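Local atomic coordinates of esterase (Staphylococcus aureus subsp. aureus USA300_TCH1516, PDB entry 3D7R), a protein that is a putative esterase of the alpha/beta hydrolase fold and probably hydrolyses ester bonds, its natural substrate being unknown. Residues 86-91 with 129-134; 97-102 with 124-129. One frame throughout, in Å; residues are numbered along the deposited sequence.

Interaction 1 of 2, residues 86-91 with 129-134; sequences VFRFNF and EVVLPI
Glu129 opens strand 129-133 against the end of strand 84-90, the antiparallel pairing that sets the second and fourth strands of the alpha/beta hydrolase sheet side by side (164° between the segment axes). Its CG stands anti to the backbone N (chi1 176°) and the chain runs out straight, carrying the carboxylate between two donors. OE1 takes Arg88 NH1 at 2.9 Å in a salt bridge, on its syn side but tilted out of the carboxylate plane; the guanidinium meets it edge-on, its own plane almost perpendicular to the carboxylate. OE2 uses its anti lone pair for Asn90 ND2 at 2.6 Å, amide and carboxylate lying nearly coplanar. Lys98 also binds OE1, Arg88 NH2 pairs with Glu160 and Asn90 ND2 also bonds to Glu77, giving a buried polar network; Arg88 NE has no hydrogen-bond partner in the model, and a bound sodium ion lies about 3 Å from the arginine side chain. Val130 exchanges two backbone hydrogen bonds with Phe89, and its O also sits at the edge of that ring, 3.5 Å from CD2. Val131 turns to the Arg88 face, where CG2 lies alongside the aliphatic part of the arginine, 3.8 Å from CD; helix 143-161 covers this side. Leu132 forms the next hydrogen-bonded pair, its N giving an almost straight bond to Phe87 O at 2.8 Å, and its CB meets the edge of the Phe89 ring at CE2. Trp116 of helix 113-126 packs on both phenylalanine rings. Pro133 faces Val86 as a non-hydrogen-bonded pair, its CB 4.3 Å from Val86 CG2. Beyond it, Ile134 swings CG1 back to the in-plane edge of the Phe87 ring, 3.8 Å from CE2.

Interaction 2 of 2, residues 97-102 with 124-129; sequences KKILYI and LSTLYE
Lys97 O accepts from Glu129 N at 2.9 Å and Ile99 N gives to Glu129 O at 2.9 Å, so the backbone of Glu129 straddles Lys98 in a parallel bridge where the chain returns from helix 113-126 in a beta-alpha-beta crossover. The return is prepared at the end of the helix: Leu127 takes positive phi, and Thr126 OG1 accepts from Tyr128 N in an ST turn while bonding to Ile122 O. Lys97 lies obliquely across the Tyr128 ring. Its CB sits over one face, offset toward the rim, in a CH-pi contact 3.7 Å from the centroid; the bend at chi3 (-63°) folds the chain back so that CE comes within 3.5 Å of Tyr128 CE1, and the one at chi4 turns NZ off toward water. Ile99 crosses the tyrosine at about a right angle, CG1 lying 3.7 Å from Tyr128 CD2, and its CD1 meets Thr126 OG1 tip to tip. The tyrosine hydroxyl bonds to Asp319, and Ile318 of helix 305-318 touches both Ile99 and Tyr128. On the Glu129 side of the sheet, Lys98 runs beside the glutamate after a bend at chi2 (-77°). Its NZ reaches OE1 at 2.7 Å from above the carboxylate plane and also bonds to Ile95 O. Two waters join Leu127 O to the N and NZ of Lys97. The chemistry is thus divided: apolar methylenes rest on the tyrosine and the ammonium of Lys97 turns to water, while the ammonium of Lys98 shares the buried carboxylate of Glu129 with Arg88, an arrangement that probably eases the burial of lysine and glutamate alike.

Interactions 1 and 2 lie in one sheet, their centres about 8 Å apart, and share Glu129, whose backbone bridges to strand 98-102 while its carboxylate reaches Arg88 and Asn90 on the other neighbour. Along the chain the order is 86-91, 97-102, then 124-129 running straight into 129-134, so the span of interaction 2 falls within that of interaction 1. Strand 129-133 is antiparallel to 84-90 and parallel to 98-102, placing it between them; probable hydrogen bonds from Val131 N to Ile99 O and Tyr101 N to Val131 O continue the parallel pairing. Together the contacts join the antiparallel edge of the hydrolase sheet to its parallel core, and Phe91 packs on Leu127 where both meet.

Interaction 1 of 2, residues 86-91 with 129-134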
loop_
_atom_site.group_PDB
_atom_site.type_symbol
_atom_site.label_atom_id
_atom_site.label_comp_id
_atom_site.label_asym_id
_atom_site.label_seq_id
_atom_site.Cartn_x
_atom_site.Cartn_y
_atom_site.Cartn_z
ATOM N N VAL A 86 -4.599 -4.547 15.242
ATOM C CA VAL A 86 -5.238 -4.911 13.972
ATOM C C VAL A 86 -6.698 -4.447 14.012
ATOM O O VAL A 86 -7.463 -4.857 14.887
ATOM C CB VAL A 86 -5.179 -6.428 13.656
ATOM C CG1 VAL A 86 -5.834 -6.711 12.286
ATOM C CG2 VAL A 86 -3.733 -6.948 13.635
ATOM N N PHE A 87 -7.075 -3.579 13.085
ATOM C CA PHE A 87 -8.478 -3.172 12.952
ATOM C C PHE A 87 -9.150 -4.007 11.871
ATOM O O PHE A 87 -8.537 -4.300 10.849
ATOM C CB PHE A 87 -8.561 -1.682 12.596
ATOM C CG PHE A 87 -7.999 -0.796 13.664
ATOM C CD1 PHE A 87 -8.817 -0.351 14.705
ATOM C CD2 PHE A 87 -6.642 -0.431 13.649
ATOM C CE1 PHE A 87 -8.288 0.458 15.737
ATOM C CE2 PHE A 87 -6.115 0.388 14.655
ATOM C CZ PHE A 87 -6.929 0.820 15.702
ATOM N N ARG A 88 -10.407 -4.394 12.090
ATOM C CA ARG A 88 -11.174 -5.044 11.035
ATOM C C ARG A 88 -12.445 -4.258 10.787
ATOM O O ARG A 88 -13.110 -3.834 11.734
ATOM C CB ARG A 88 -11.503 -6.478 11.425
ATOM C CG ARG A 88 -10.255 -7.353 11.600
ATOM C CD ARG A 88 -10.606 -8.817 11.387
ATOM N NE ARG A 88 -9.572 -9.729 11.872
ATOM C CZ ARG A 88 -9.609 -11.042 11.693
ATOM N NH1 ARG A 88 -10.610 -11.581 11.013
ATOM N NH2 ARG A 88 -8.642 -11.811 12.192
ATOM N N PHE A 89 -12.758 -4.055 9.514
ATOM C CA PHE A 89 -13.987 -3.415 9.107
ATOM C C PHE A 89 -14.841 -4.472 8.425
ATOM O O PHE A 89 -14.354 -5.197 7.543
ATOM C CB PHE A 89 -13.750 -2.322 8.057
ATOM C CG PHE A 89 -12.769 -1.244 8.466
ATOM C CD1 PHE A 89 -13.211 0.051 8.716
ATOM C CD2 PHE A 89 -11.400 -1.520 8.541
ATOM C CE1 PHE A 89 -12.309 1.058 9.078
ATOM C CE2 PHE A 89 -10.486 -0.539 8.882
ATOM C CZ PHE A 89 -10.944 0.768 9.153
ATOM N N ASN A 90 -16.120 -4.532 8.791
ATOM C CA ASN A 90 -17.046 -5.341 8.020
ATOM C C ASN A 90 -18.417 -4.682 7.962
ATOM O O ASN A 90 -18.751 -3.831 8.799
ATOM C CB ASN A 90 -17.084 -6.817 8.485
ATOM C CG ASN A 90 -17.295 -6.967 9.975
ATOM O OD1 ASN A 90 -18.285 -6.487 10.529
ATOM N ND2 ASN A 90 -16.376 -7.664 10.629
ATOM N N PHE A 91 -19.193 -5.058 6.958
ATOM C CA PHE A 91 -20.494 -4.434 6.711
ATOM C C PHE A 91 -21.533 -5.542 6.486
ATOM O O PHE A 91 -21.246 -6.549 5.814
ATOM C CB PHE A 91 -20.390 -3.511 5.497
ATOM C CG PHE A 91 -21.645 -2.692 5.227
ATOM C CD1 PHE A 91 -22.121 -1.791 6.162
ATOM C CD2 PHE A 91 -22.319 -2.820 4.017
ATOM C CE1 PHE A 91 -23.279 -1.027 5.899
ATOM C CE2 PHE A 91 -23.480 -2.070 3.746
ATOM C CZ PHE A 91 -23.950 -1.178 4.690
ATOM N N GLU A 129 -14.401 -8.347 4.445
ATOM C CA GLU A 129 -13.891 -7.782 5.679
ATOM C C GLU A 129 -12.490 -7.228 5.422
ATOM O O GLU A 129 -11.583 -7.971 5.008
ATOM C CB GLU A 129 -13.831 -8.842 6.771
ATOM C CG GLU A 129 -13.210 -8.343 8.047
ATOM C CD GLU A 129 -13.374 -9.336 9.176
ATOM O OE1 GLU A 129 -12.568 -10.295 9.242
ATOM O OE2 GLU A 129 -14.295 -9.128 10.001
ATOM N N VAL A 130 -12.311 -5.935 5.675
ATOM C CA VAL A 130 -11.010 -5.294 5.433
ATOM C C VAL A 130 -10.194 -5.324 6.720
ATOM O O VAL A 130 -10.676 -4.901 7.784
ATOM C CB VAL A 130 -11.173 -3.860 4.924
ATOM C CG1 VAL A 130 -9.791 -3.128 4.842
ATOM C CG2 VAL A 130 -11.868 -3.868 3.562
ATOM N N VAL A 131 -8.973 -5.837 6.618
ATOM C CA VAL A 131 -8.115 -6.022 7.794
ATOM C C VAL A 131 -6.915 -5.075 7.698
ATOM O O VAL A 131 -6.123 -5.132 6.738
ATOM C CB VAL A 131 -7.651 -7.496 7.940
ATOM C CG1 VAL A 131 -6.789 -7.679 9.205
ATOM C CG2 VAL A 131 -8.876 -8.456 7.989
ATOM N N LEU A 132 -6.809 -4.211 8.701
ATOM C CA LEU A 132 -5.806 -3.142 8.750
ATOM C C LEU A 132 -4.823 -3.371 9.909
ATOM O O LEU A 132 -5.066 -2.916 11.020
ATOM C CB LEU A 132 -6.507 -1.776 8.908
ATOM C CG LEU A 132 -5.650 -0.500 9.055
ATOM C CD1 LEU A 132 -4.753 -0.290 7.834
ATOM C CD2 LEU A 132 -6.516 0.740 9.347
ATOM N N PRO A 133 -3.708 -4.092 9.649
ATOM C CA PRO A 133 -2.612 -4.205 10.635
ATOM C C PRO A 133 -1.757 -2.932 10.758
ATOM O O PRO A 133 -1.343 -2.356 9.749
ATOM C CB PRO A 133 -1.778 -5.354 10.092
ATOM C CG PRO A 133 -1.989 -5.293 8.572
ATOM C CD PRO A 133 -3.437 -4.846 8.414
ATOM N N ILE A 134 -1.519 -2.480 11.991
ATOM C CA ILE A 134 -0.622 -1.347 12.212
ATOM C C ILE A 134 0.790 -1.943 12.386
ATOM O O ILE A 134 1.244 -2.166 13.500
ATOM C CB ILE A 134 -1.071 -0.484 13.422
ATOM C CG1 ILE A 134 -2.558 -0.100 13.314
ATOM C CG2 ILE A 134 -0.199 0.764 13.568
ATOM C CD1 ILE A 134 -2.986 0.578 11.972
#

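Interaction 2 of 2, residues 97-102 with 124-129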
loop_
_atom_site.group_PDB
_atom_site.type_symbol
_atom_site.label_atom_id
_atom_site.label_comp_id
_atom_site.label_asym_id
_atom_site.label_seq_id
_atom_site.Cartn_x
_atom_site.Cartn_y
_atom_site.Cartn_z
ATOM N N LYS A 97 -14.966 -13.455 3.315
ATOM C CA LYS A 97 -13.846 -13.082 2.450
ATOM C C LYS A 97 -13.103 -11.894 3.063
ATOM O O LYS A 97 -13.725 -11.006 3.644
ATOM C CB LYS A 97 -14.335 -12.759 1.028
ATOM C CG LYS A 97 -15.023 -13.945 0.321
ATOM C CD LYS A 97 -15.553 -13.600 -1.062
ATOM C CE LYS A 97 -16.670 -12.513 -1.047
ATOM N NZ LYS A 97 -17.996 -12.934 -0.468
ATOM N N LYS A 98 -11.778 -11.891 2.946
ATOM C CA LYS A 98 -10.951 -10.854 3.575
ATOM C C LYS A 98 -10.104 -10.080 2.571
ATOM O O LYS A 98 -9.605 -10.658 1.596
ATOM C CB LYS A 98 -9.986 -11.473 4.599
ATOM C CG LYS A 98 -10.537 -12.617 5.466
ATOM C CD LYS A 98 -11.425 -12.105 6.577
ATOM C CE LYS A 98 -11.828 -13.233 7.544
ATOM N NZ LYS A 98 -13.043 -12.817 8.296
ATOM N N ILE A 99 -9.915 -8.785 2.845
ATOM C CA ILE A 99 -8.855 -7.997 2.196
ATOM C C ILE A 99 -7.823 -7.645 3.275
ATOM O O ILE A 99 -8.142 -6.961 4.255
ATOM C CB ILE A 99 -9.371 -6.693 1.552
ATOM C CG1 ILE A 99 -10.286 -7.001 0.366
ATOM C CG2 ILE A 99 -8.181 -5.804 1.092
ATOM C CD1 ILE A 99 -11.197 -5.815 -0.062
ATOM N N LEU A 100 -6.608 -8.156 3.117
ATOM C CA LEU A 100 -5.496 -7.737 3.965
ATOM C C LEU A 100 -4.988 -6.425 3.398
ATOM O O LEU A 100 -4.374 -6.406 2.327
ATOM C CB LEU A 100 -4.372 -8.796 3.963
ATOM C CG LEU A 100 -3.124 -8.497 4.806
ATOM C CD1 LEU A 100 -3.496 -8.061 6.248
ATOM C CD2 LEU A 100 -2.179 -9.702 4.833
ATOM N N TYR A 101 -5.231 -5.328 4.109
ATOM C CA TYR A 101 -4.874 -4.010 3.579
ATOM C C TYR A 101 -3.587 -3.468 4.187
ATOM O O TYR A 101 -3.529 -3.257 5.405
ATOM C CB TYR A 101 -6.022 -2.982 3.750
ATOM C CG TYR A 101 -5.778 -1.756 2.888
ATOM C CD1 TYR A 101 -6.386 -1.622 1.633
ATOM C CD2 TYR A 101 -4.894 -0.765 3.299
ATOM C CE1 TYR A 101 -6.126 -0.521 0.829
ATOM C CE2 TYR A 101 -4.632 0.332 2.508
ATOM C CZ TYR A 101 -5.243 0.443 1.275
ATOM O OH TYR A 101 -4.963 1.529 0.496
ATOM N N ILE A 102 -2.585 -3.204 3.338
ATOM C CA ILE A 102 -1.276 -2.688 3.778
ATOM C C ILE A 102 -1.188 -1.188 3.435
ATOM O O ILE A 102 -1.024 -0.816 2.270
ATOM C CB ILE A 102 -0.092 -3.472 3.127
ATOM C CG1 ILE A 102 -0.283 -5.013 3.229
ATOM C CG2 ILE A 102 1.243 -3.020 3.729
ATOM C CD1 ILE A 102 -0.516 -5.576 4.668
ATOM N N LEU A 124 -17.692 -1.332 2.305
ATOM C CA LEU A 124 -19.086 -1.212 1.914
ATOM C C LEU A 124 -19.320 -1.576 0.448
ATOM O O LEU A 124 -20.390 -2.106 0.113
ATOM C CB LEU A 124 -19.610 0.200 2.218
ATOM C CG LEU A 124 -20.265 0.394 3.602
ATOM C CD1 LEU A 124 -19.292 0.173 4.749
ATOM C CD2 LEU A 124 -20.883 1.794 3.689
ATOM N N SER A 125 -18.331 -1.309 -0.419
ATOM C CA SER A 125 -18.462 -1.661 -1.851
ATOM C C SER A 125 -18.192 -3.120 -2.193
ATOM O O SER A 125 -18.862 -3.697 -3.056
ATOM C CB SER A 125 -17.568 -0.765 -2.719
ATOM O OG SER A 125 -17.882 0.596 -2.487
ATOM N N THR A 126 -17.190 -3.716 -1.556
ATOM C CA THR A 126 -16.795 -5.086 -1.879
ATOM C C THR A 126 -17.530 -6.126 -1.031
ATOM O O THR A 126 -17.685 -7.283 -1.451
ATOM C CB THR A 126 -15.284 -5.297 -1.674
ATOM O OG1 THR A 126 -14.971 -5.115 -0.290
ATOM C CG2 THR A 126 -14.471 -4.280 -2.520
ATOM N N LEU A 127 -17.962 -5.715 0.163
ATOM C CA LEU A 127 -18.474 -6.643 1.174
ATOM C C LEU A 127 -17.493 -7.756 1.530
ATOM O O LEU A 127 -17.904 -8.864 1.873
ATOM C CB LEU A 127 -19.843 -7.215 0.761
ATOM C CG LEU A 127 -20.909 -6.151 0.517
ATOM C CD1 LEU A 127 -22.228 -6.808 0.121
ATOM C CD2 LEU A 127 -21.071 -5.277 1.773
ATOM N N TYR A 128 -16.198 -7.449 1.443
ATOM C CA TYR A 128 -15.156 -8.205 2.122
ATOM C C TYR A 128 -14.906 -7.565 3.491
ATOM O O TYR A 128 -15.166 -6.377 3.673
ATOM C CB TYR A 128 -13.845 -8.134 1.332
ATOM C CG TYR A 128 -13.781 -8.993 0.081
ATOM C CD1 TYR A 128 -14.825 -9.000 -0.853
ATOM C CD2 TYR A 128 -12.661 -9.772 -0.179
ATOM C CE1 TYR A 128 -14.747 -9.779 -2.012
ATOM C CE2 TYR A 128 -12.575 -10.567 -1.336
ATOM C CZ TYR A 128 -13.618 -10.564 -2.236
ATOM O OH TYR A 128 -13.534 -11.343 -3.367
ATOM N N GLU A 129 -14.401 -8.347 4.445
ATOM C CA GLU A 129 -13.891 -7.782 5.679
ATOM C C GLU A 129 -12.490 -7.228 5.422
ATOM O O GLU A 129 -11.583 -7.971 5.008
ATOM C CB GLU A 129 -13.831 -8.842 6.771
ATOM C CG GLU A 129 -13.210 -8.343 8.047
ATOM C CD GLU A 129 -13.374 -9.336 9.176
ATOM O OE1 GLU A 129 -12.568 -10.295 9.242
ATOM O OE2 GLU A 129 -14.295 -9.128 10.001
HETATM O O HOH W 1 -17.199 -11.345 2.935
HETATM O O HOH W 2 -19.561 -10.908 0.070
#